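Local atomic coordinates of prolyl 4-hydroxylase (Paramecium bursaria Chlorella virus 1, PDB entry 5C5T), a protein that probably hydroxylates proline residues in collagen-like sequences, as a viral dioxygenase that uses a metal ion, 2-oxoglutarate and molecular oxygen. Residues A[36-41]-A[177-182]; A[89-94]-A[121-126]; A[127-132]-A[215-220]. All blocks are in the same frame, centred on the assembly; numbering follows the deposited sequence.

Contact 1: residues A[36-41]-A[177-182]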
# COMPACT_ATOMS: atom_id res chain seq x y z
N LYS A 36 -11.61 12.37 0.75
CA LYS A 36 -10.90 11.56 -0.22
C LYS A 36 -10.35 10.28 0.44
O LYS A 36 -9.21 10.24 0.92
CB LYS A 36 -9.78 12.37 -0.87
CG LYS A 36 -10.27 13.64 -1.63
CD LYS A 36 -9.12 14.40 -2.24
CE LYS A 36 -9.55 15.63 -3.04
NZ LYS A 36 -8.34 16.39 -3.54
N TYR A 37 -11.14 9.24 0.50
CA TYR A 37 -10.65 8.00 1.14
C TYR A 37 -9.43 7.37 0.46
O TYR A 37 -8.59 6.77 1.13
CB TYR A 37 -11.81 6.96 1.22
CG TYR A 37 -12.87 7.28 2.25
CD1 TYR A 37 -12.65 7.04 3.61
CD2 TYR A 37 -14.11 7.80 1.87
CE1 TYR A 37 -13.63 7.33 4.54
CE2 TYR A 37 -15.09 8.06 2.81
CZ TYR A 37 -14.84 7.82 4.12
OH TYR A 37 -15.79 8.10 5.06
N TYR A 38 -9.33 7.52 -0.86
CA TYR A 38 -8.18 7.04 -1.67
C TYR A 38 -7.91 8.03 -2.79
O TYR A 38 -8.81 8.81 -3.14
CB TYR A 38 -8.44 5.65 -2.27
CG TYR A 38 -9.60 5.66 -3.23
CD1 TYR A 38 -9.45 6.10 -4.52
CD2 TYR A 38 -10.86 5.30 -2.80
CE1 TYR A 38 -10.54 6.15 -5.39
CE2 TYR A 38 -11.96 5.33 -3.66
CZ TYR A 38 -11.79 5.75 -4.96
OH TYR A 38 -12.94 5.81 -5.77
N GLU A 39 -6.67 8.06 -3.24
CA GLU A 39 -6.24 8.80 -4.42
C GLU A 39 -5.29 7.92 -5.19
O GLU A 39 -4.39 7.25 -4.61
CB GLU A 39 -5.57 10.11 -4.03
CG GLU A 39 -6.47 11.04 -3.28
CD GLU A 39 -5.80 12.34 -2.87
OE1 GLU A 39 -5.32 13.08 -3.75
OE2 GLU A 39 -5.80 12.64 -1.68
N LYS A 40 -5.40 8.01 -6.52
CA LYS A 40 -4.55 7.25 -7.42
C LYS A 40 -3.61 8.19 -8.13
O LYS A 40 -4.05 9.24 -8.60
CB LYS A 40 -5.41 6.45 -8.44
CG LYS A 40 -4.62 5.58 -9.47
CD LYS A 40 -5.51 4.87 -10.47
CE LYS A 40 -5.77 5.74 -11.67
NZ LYS A 40 -6.50 4.94 -12.69
N ILE A 41 -2.33 7.85 -8.19
CA ILE A 41 -1.34 8.65 -8.89
C ILE A 41 -0.64 7.82 -9.95
O ILE A 41 0.15 6.95 -9.63
CB ILE A 41 -0.33 9.22 -7.91
CG1 ILE A 41 -1.02 9.94 -6.73
CG2 ILE A 41 0.65 10.17 -8.65
CD1 ILE A 41 -0.04 10.16 -5.54
N LEU A 177 -16.55 0.92 -0.97
CA LEU A 177 -16.58 2.06 -1.83
C LEU A 177 -16.99 1.70 -3.25
O LEU A 177 -17.12 2.59 -4.10
CB LEU A 177 -15.22 2.74 -1.84
CG LEU A 177 -14.73 3.31 -0.50
CD1 LEU A 177 -13.28 3.79 -0.66
CD2 LEU A 177 -15.60 4.43 0.02
N LYS A 178 -17.22 0.42 -3.51
CA LYS A 178 -17.66 -0.08 -4.83
C LYS A 178 -16.71 0.35 -5.91
O LYS A 178 -17.12 0.66 -7.02
CB LYS A 178 -19.12 0.36 -5.15
CG LYS A 178 -20.08 -0.35 -4.23
CD LYS A 178 -21.52 -0.18 -4.65
CE LYS A 178 -22.44 -0.67 -3.58
NZ LYS A 178 -22.17 -2.10 -3.29
N THR A 179 -15.42 0.27 -5.59
CA THR A 179 -14.39 0.53 -6.57
C THR A 179 -13.24 -0.50 -6.53
O THR A 179 -12.84 -0.98 -5.48
CB THR A 179 -13.88 1.99 -6.39
OG1 THR A 179 -13.06 2.35 -7.52
CG2 THR A 179 -13.08 2.13 -5.13
N LYS A 180 -12.80 -0.93 -7.71
CA LYS A 180 -11.62 -1.80 -7.91
C LYS A 180 -10.60 -1.10 -8.80
O LYS A 180 -10.95 -0.71 -9.92
CB LYS A 180 -11.98 -3.10 -8.61
CG LYS A 180 -13.01 -3.94 -7.98
CD LYS A 180 -13.26 -5.16 -8.84
CE LYS A 180 -14.50 -5.90 -8.34
NZ LYS A 180 -15.72 -5.04 -8.36
N ILE A 181 -9.36 -1.05 -8.33
CA ILE A 181 -8.24 -0.43 -9.07
C ILE A 181 -7.39 -1.46 -9.81
O ILE A 181 -6.90 -2.43 -9.21
CB ILE A 181 -7.34 0.36 -8.11
CG1 ILE A 181 -8.12 1.36 -7.20
CG2 ILE A 181 -6.19 1.01 -8.87
CD1 ILE A 181 -8.75 2.54 -7.90
N LYS A 182 -7.15 -1.25 -11.11
CA LYS A 182 -6.41 -2.22 -11.92
C LYS A 182 -4.90 -1.91 -11.78
O LYS A 182 -4.49 -0.75 -11.96
CB LYS A 182 -6.88 -2.17 -13.40
CG LYS A 182 -5.93 -2.80 -14.40
CD LYS A 182 -6.50 -2.64 -15.84
CE LYS A 182 -5.52 -3.05 -16.95
NZ LYS A 182 -6.11 -2.70 -18.29
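Tyr37 and Tyr38 both meet Leu177, and Tyr38 also meets Thr179, where edge strands of the two sheets of the double-stranded beta-helix face each other. Strand 38-41 ends the six-stranded sheet and strand 179-181 ends the five-stranded one. Their touching parts run within 16° of one direction. The backbones stay well apart, with Lys40 CA 8.7 Å from Ile181 CA, so side chains make the contact.

The apolar contacts centre on Leu177. Its CD1 sits at the edge of the Tyr38 ring, in the ring plane, 3.6 Å from Tyr38 CD2. The same methyl also lies 4.0 Å from Tyr37 CB. Two residues further along strand 38-41, the aliphatic part of Lys40 passes Ile181, with Lys40 CD 4.2 Å from Ile181 CG2. Ile189 of strand 188-192 touches both side chains. Within its own sheet, Ile181 is hydrogen-bonded through its backbone to Thr172, which binds 2-oxoglutarate.

The phenol end of Tyr38 is met by Thr179, the two side chains coming from opposite directions. Tyr38 CG lies between its backbone N and carbonyl carbon (chi1 63°), which carries the ring across to strand 179-181. There Thr179 CG2 approaches Tyr38 CE2 obliquely at 3.7 Å.

Contact 2: residues A[89-94]-A[121-126]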
# COMPACT_ATOMS: atom_id res chain seq x y z
N TRP A 89 11.24 -7.18 3.40
CA TRP A 89 11.35 -5.83 3.98
C TRP A 89 12.66 -5.13 3.69
O TRP A 89 13.70 -5.75 3.70
CB TRP A 89 11.20 -5.87 5.50
CG TRP A 89 9.90 -6.42 5.99
CD1 TRP A 89 9.64 -7.71 6.33
CD2 TRP A 89 8.68 -5.67 6.28
NE1 TRP A 89 8.34 -7.83 6.81
CE2 TRP A 89 7.73 -6.59 6.76
CE3 TRP A 89 8.32 -4.33 6.18
CZ2 TRP A 89 6.43 -6.21 7.12
CZ3 TRP A 89 7.01 -3.95 6.54
CH2 TRP A 89 6.11 -4.88 7.02
N PHE A 90 12.59 -3.81 3.51
CA PHE A 90 13.77 -2.98 3.26
C PHE A 90 14.05 -2.10 4.47
O PHE A 90 13.12 -1.51 5.07
CB PHE A 90 13.56 -2.10 2.03
CG PHE A 90 13.65 -2.85 0.73
CD1 PHE A 90 12.59 -3.57 0.28
CD2 PHE A 90 14.81 -2.85 -0.03
CE1 PHE A 90 12.65 -4.31 -0.87
CE2 PHE A 90 14.87 -3.56 -1.24
CZ PHE A 90 13.77 -4.30 -1.66
N MET A 91 15.33 -2.06 4.87
CA MET A 91 15.79 -1.14 5.88
C MET A 91 15.77 0.29 5.36
O MET A 91 15.83 0.50 4.14
CB MET A 91 17.19 -1.49 6.34
CG MET A 91 17.32 -2.91 6.92
SD MET A 91 16.37 -3.14 8.43
CE MET A 91 14.98 -4.09 7.90
N PRO A 92 15.63 1.26 6.28
CA PRO A 92 15.75 2.67 5.92
C PRO A 92 17.06 2.89 5.17
O PRO A 92 18.10 2.35 5.59
CB PRO A 92 15.73 3.39 7.26
CG PRO A 92 15.02 2.45 8.20
CD PRO A 92 15.38 1.07 7.72
N GLY A 93 17.03 3.58 4.03
CA GLY A 93 18.25 3.87 3.30
C GLY A 93 18.91 2.71 2.56
O GLY A 93 19.98 2.87 1.98
N GLU A 94 18.25 1.55 2.51
CA GLU A 94 18.84 0.37 1.89
C GLU A 94 18.98 0.56 0.38
O GLU A 94 19.95 0.09 -0.23
CB GLU A 94 17.97 -0.88 2.19
CG GLU A 94 18.55 -2.15 1.64
CD GLU A 94 17.84 -3.40 2.06
OE1 GLU A 94 17.14 -3.36 3.10
OE2 GLU A 94 18.01 -4.45 1.38
N PHE A 121 7.34 6.78 9.14
CA PHE A 121 7.32 5.78 8.07
C PHE A 121 7.75 4.40 8.58
O PHE A 121 8.89 4.22 9.10
CB PHE A 121 8.28 6.16 6.94
CG PHE A 121 7.82 7.30 6.06
CD1 PHE A 121 6.54 7.40 5.61
CD2 PHE A 121 8.72 8.28 5.68
CE1 PHE A 121 6.16 8.47 4.75
CE2 PHE A 121 8.35 9.32 4.86
CZ PHE A 121 7.08 9.42 4.41
N GLU A 122 6.91 3.39 8.36
CA GLU A 122 7.34 2.00 8.51
C GLU A 122 8.40 1.63 7.46
O GLU A 122 8.47 2.24 6.39
CB GLU A 122 6.10 1.10 8.36
CG GLU A 122 6.28 -0.35 8.78
CD GLU A 122 4.96 -1.04 9.17
OE1 GLU A 122 3.92 -0.36 9.28
OE2 GLU A 122 5.02 -2.25 9.47
N ASP A 123 9.24 0.64 7.75
CA ASP A 123 10.07 0.05 6.70
C ASP A 123 9.19 -0.39 5.53
O ASP A 123 8.13 -0.97 5.74
CB ASP A 123 10.83 -1.16 7.21
CG ASP A 123 11.90 -0.81 8.22
OD1 ASP A 123 12.17 0.38 8.44
OD2 ASP A 123 12.46 -1.76 8.80
N VAL A 124 9.65 -0.20 4.29
CA VAL A 124 8.87 -0.59 3.14
C VAL A 124 8.89 -2.12 2.96
O VAL A 124 9.93 -2.77 3.14
CB VAL A 124 9.40 0.12 1.87
CG1 VAL A 124 8.84 -0.45 0.60
CG2 VAL A 124 9.14 1.62 1.95
N GLN A 125 7.71 -2.67 2.64
CA GLN A 125 7.52 -4.07 2.30
C GLN A 125 7.30 -4.21 0.80
O GLN A 125 6.54 -3.42 0.20
CB GLN A 125 6.32 -4.64 3.03
CG GLN A 125 6.03 -6.11 2.80
CD GLN A 125 4.60 -6.44 3.14
OE1 GLN A 125 3.69 -6.17 2.36
NE2 GLN A 125 4.39 -7.05 4.29
N VAL A 126 7.98 -5.17 0.17
CA VAL A 126 7.64 -5.55 -1.21
C VAL A 126 7.01 -6.95 -1.16
O VAL A 126 7.54 -7.86 -0.51
CB VAL A 126 8.89 -5.49 -2.15
CG1 VAL A 126 8.61 -6.13 -3.52
CG2 VAL A 126 9.38 -4.01 -2.28
O HOH W 1 12.20 1.04 4.19
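The indole of Trp89 lies with one face against Gln125. Gln125 CB sits 3.8 Å from the centroid of the six-membered ring, 19° off its normal, in a CH-pi contact. The Gln125 amide is turned 58° from the indole plane, and its NE2 is 3.6 Å from Trp89 CZ2. Gln125 OE1 is hydrogen-bonded to ND2 of Asn221, which binds 2-oxoglutarate. At the indole edge, near its plane, Asp123 O lies 3.3 Å from Trp89 CZ3. The Glu122 carboxylate is almost parallel to the indole, and its OE2 nears Trp89 CH2, while OE1 makes salt bridges with Arg225 and Arg153. The Phe90 ring has Val124 O at its edge. Phe90 CE1 also meets Val126 CG2 at 3.6 Å, obliquely.

Trp89 and Gln125 form an antiparallel non-hydrogen-bonded pair. Next to it, Phe90 N donates to Val124 O (2.9 Å). A water donates to Phe90 O and accepts from Val124 N. Phe90 and Val124 are thus joined both directly and through water, where the chains begin to part.

The Asp123 carboxylate meets carbon atoms. OD1 is 3.4 Å from Pro92 CD, and OD2 is near Met91 CE, brought back by the bent methionine chain. Met91 and Pro92 open a type II turn that ends at Glu94, and Met91 N is hydrogen-bonded to Glu94 OE1.

Segment 89-94 leads from edge strand 86-89 into helix 96-109. Phe90 packs on helices 47-59 and 96-109, while Gln125 touches strand 217-225 on the other side of its own strand.

Contact 3: residues A[127-132]-A[215-220]. With AKG (2-oxoglutaric acid), chain C.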
# COMPACT_ATOMS: atom_id res chain seq x y z
N ALA A 127 5.86 -7.12 -1.83
CA ALA A 127 5.16 -8.38 -1.84
C ALA A 127 4.87 -8.83 -3.25
O ALA A 127 4.65 -8.01 -4.14
CB ALA A 127 3.80 -8.26 -1.07
N ARG A 128 4.78 -10.15 -3.42
CA ARG A 128 4.55 -10.77 -4.73
C ARG A 128 3.45 -11.80 -4.66
O ARG A 128 3.36 -12.58 -3.71
CB ARG A 128 5.84 -11.43 -5.25
CG ARG A 128 5.65 -12.22 -6.59
CD ARG A 128 7.01 -12.47 -7.24
NE ARG A 128 6.92 -13.13 -8.55
CZ ARG A 128 6.92 -14.45 -8.70
NH1 ARG A 128 6.96 -15.23 -7.63
NH2 ARG A 128 6.86 -14.99 -9.91
N TYR A 129 2.63 -11.79 -5.71
CA TYR A 129 1.55 -12.72 -5.94
C TYR A 129 1.78 -13.52 -7.24
O TYR A 129 1.88 -12.92 -8.32
CB TYR A 129 0.22 -12.01 -6.07
CG TYR A 129 -0.21 -11.14 -4.94
CD1 TYR A 129 -0.98 -11.62 -3.92
CD2 TYR A 129 0.14 -9.80 -4.92
CE1 TYR A 129 -1.40 -10.79 -2.88
CE2 TYR A 129 -0.29 -8.97 -3.90
CZ TYR A 129 -1.05 -9.48 -2.89
OH TYR A 129 -1.47 -8.66 -1.88
N LYS A 130 1.86 -14.84 -7.09
CA LYS A 130 1.79 -15.75 -8.21
C LYS A 130 0.35 -16.08 -8.60
O LYS A 130 -0.60 -15.82 -7.85
CB LYS A 130 2.50 -17.04 -7.83
CG LYS A 130 3.95 -16.88 -7.62
CD LYS A 130 4.59 -18.22 -7.23
CE LYS A 130 4.59 -19.20 -8.41
NZ LYS A 130 4.45 -20.63 -8.00
N PRO A 131 0.15 -16.65 -9.79
CA PRO A 131 -1.22 -17.06 -10.09
C PRO A 131 -1.86 -17.90 -8.96
O PRO A 131 -1.25 -18.80 -8.41
CB PRO A 131 -1.02 -17.88 -11.37
CG PRO A 131 0.04 -17.16 -12.06
CD PRO A 131 1.04 -16.95 -10.93
N GLY A 132 -3.08 -17.55 -8.58
CA GLY A 132 -3.77 -18.23 -7.52
C GLY A 132 -3.64 -17.51 -6.18
O GLY A 132 -4.37 -17.85 -5.23
N GLY A 215 0.15 -14.27 -15.04
CA GLY A 215 1.27 -13.38 -14.88
C GLY A 215 1.64 -13.31 -13.42
O GLY A 215 1.53 -14.30 -12.71
N GLU A 216 2.08 -12.12 -12.99
CA GLU A 216 2.41 -11.90 -11.61
C GLU A 216 2.12 -10.47 -11.22
O GLU A 216 1.91 -9.57 -12.07
CB GLU A 216 3.89 -12.23 -11.37
CG GLU A 216 4.82 -11.25 -12.04
CD GLU A 216 6.24 -11.77 -12.17
OE1 GLU A 216 6.88 -12.04 -11.14
OE2 GLU A 216 6.70 -11.91 -13.32
N LYS A 217 2.02 -10.27 -9.91
CA LYS A 217 1.73 -8.96 -9.35
C LYS A 217 2.76 -8.68 -8.25
O LYS A 217 2.93 -9.51 -7.35
CB LYS A 217 0.30 -8.89 -8.80
CG LYS A 217 -0.06 -7.64 -7.98
CD LYS A 217 -1.52 -7.76 -7.54
CE LYS A 217 -1.93 -6.63 -6.62
NZ LYS A 217 -3.29 -6.85 -6.09
N ILE A 218 3.42 -7.54 -8.32
CA ILE A 218 4.39 -7.13 -7.30
C ILE A 218 4.03 -5.70 -6.86
O ILE A 218 3.86 -4.82 -7.72
CB ILE A 218 5.84 -7.23 -7.80
CG1 ILE A 218 6.09 -8.60 -8.43
CG2 ILE A 218 6.79 -6.92 -6.65
CD1 ILE A 218 7.49 -8.80 -8.93
N ILE A 219 3.92 -5.50 -5.54
CA ILE A 219 3.66 -4.20 -4.94
C ILE A 219 4.74 -3.81 -3.92
O ILE A 219 5.46 -4.66 -3.35
CB ILE A 219 2.27 -4.23 -4.28
CG1 ILE A 219 2.24 -5.24 -3.15
CG2 ILE A 219 1.22 -4.48 -5.35
CD1 ILE A 219 0.94 -5.24 -2.37
N ALA A 220 4.83 -2.50 -3.67
CA ALA A 220 5.56 -1.90 -2.55
C ALA A 220 4.59 -1.15 -1.63
O ALA A 220 3.79 -0.33 -2.08
CB ALA A 220 6.65 -1.00 -3.06
C1 AKG C . -1.68 -5.13 1.78
O1 AKG C . -0.53 -5.61 1.53
O2 AKG C . -1.95 -4.79 2.96
C2 AKG C . -2.72 -5.08 0.70
O5 AKG C . -3.86 -4.90 1.03
C3 AKG C . -2.32 -5.27 -0.77
C4 AKG C . -3.48 -5.08 -1.71
C5 AKG C . -3.20 -5.63 -3.09
O3 AKG C . -2.35 -6.55 -3.25
O4 AKG C . -3.81 -5.13 -4.08
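Ala127 pairs with Ile219 in an antiparallel hydrogen-bonded pair within the large sheet of the double-stranded beta-helix. Ala127 N donates to Ile219 O at 2.9 Å, and Ile219 N donates back to Ala127 O.

Arg128 follows in a non-hydrogen-bonded pair with Ile218. Its side chain is extended, with CG anti to N (chi1 175°), and runs along the strands past Ile218 to Glu216. In a salt bridge the guanidinium grips one oxygen side-on: Arg128 NE donates to Glu216 OE1 at 2.8 Å, and Arg128 NH2 to the same OE1 at 3.2 Å. The two planes lie 70° apart. Glu216 OE2 is held by Lys162.

Tyr129 N donates to Lys217 O at 2.8 Å, and Lys217 N returns a bond to Tyr129 O. Their side chains lie side by side on the face of Ala127 and Ile219, pointing the same way.

At Pro131, CD rests 3.2 Å from Gly215 O.

Tyr129 OH lies 2.7 Å from 2-oxoglutarate O3, a weak and unsettled hydrogen bond. Lys217 NZ donates to 2-oxoglutarate O4 at 2.7 Å and weakly to O3. NZ also donates to Gly170 O, and Thr172 OG1 bonds the ligand too. The lysine charge probably balances this distal carboxylate and helps hold the cosubstrate's far end.

Overall arrangement
All three contacts reach the six-stranded sheet. Contact 1 lies at its outer strand 38-41, contact 2 at the other outer strand, 86-89. Their centres are 24 Å apart, on opposite sides of the chain's centre. Contacts 2 and 3 share strand 120-129 and touch: Val126 CG1 is 3.5 Å from Ile219 O. Contact 3 comes within about 7 Å of contact 1, nearest atoms, without touching it. Of the three, contact 3 includes residues binding 2-oxoglutarate. The Gln125 side chain of contact 2 is about 4 Å from the ligand, and that of Ile181 in contact 1 about 8 Å. The zinc ion, bound by His138, Asp140 and His207, lies about 7 Å from the Tyr129 side chain.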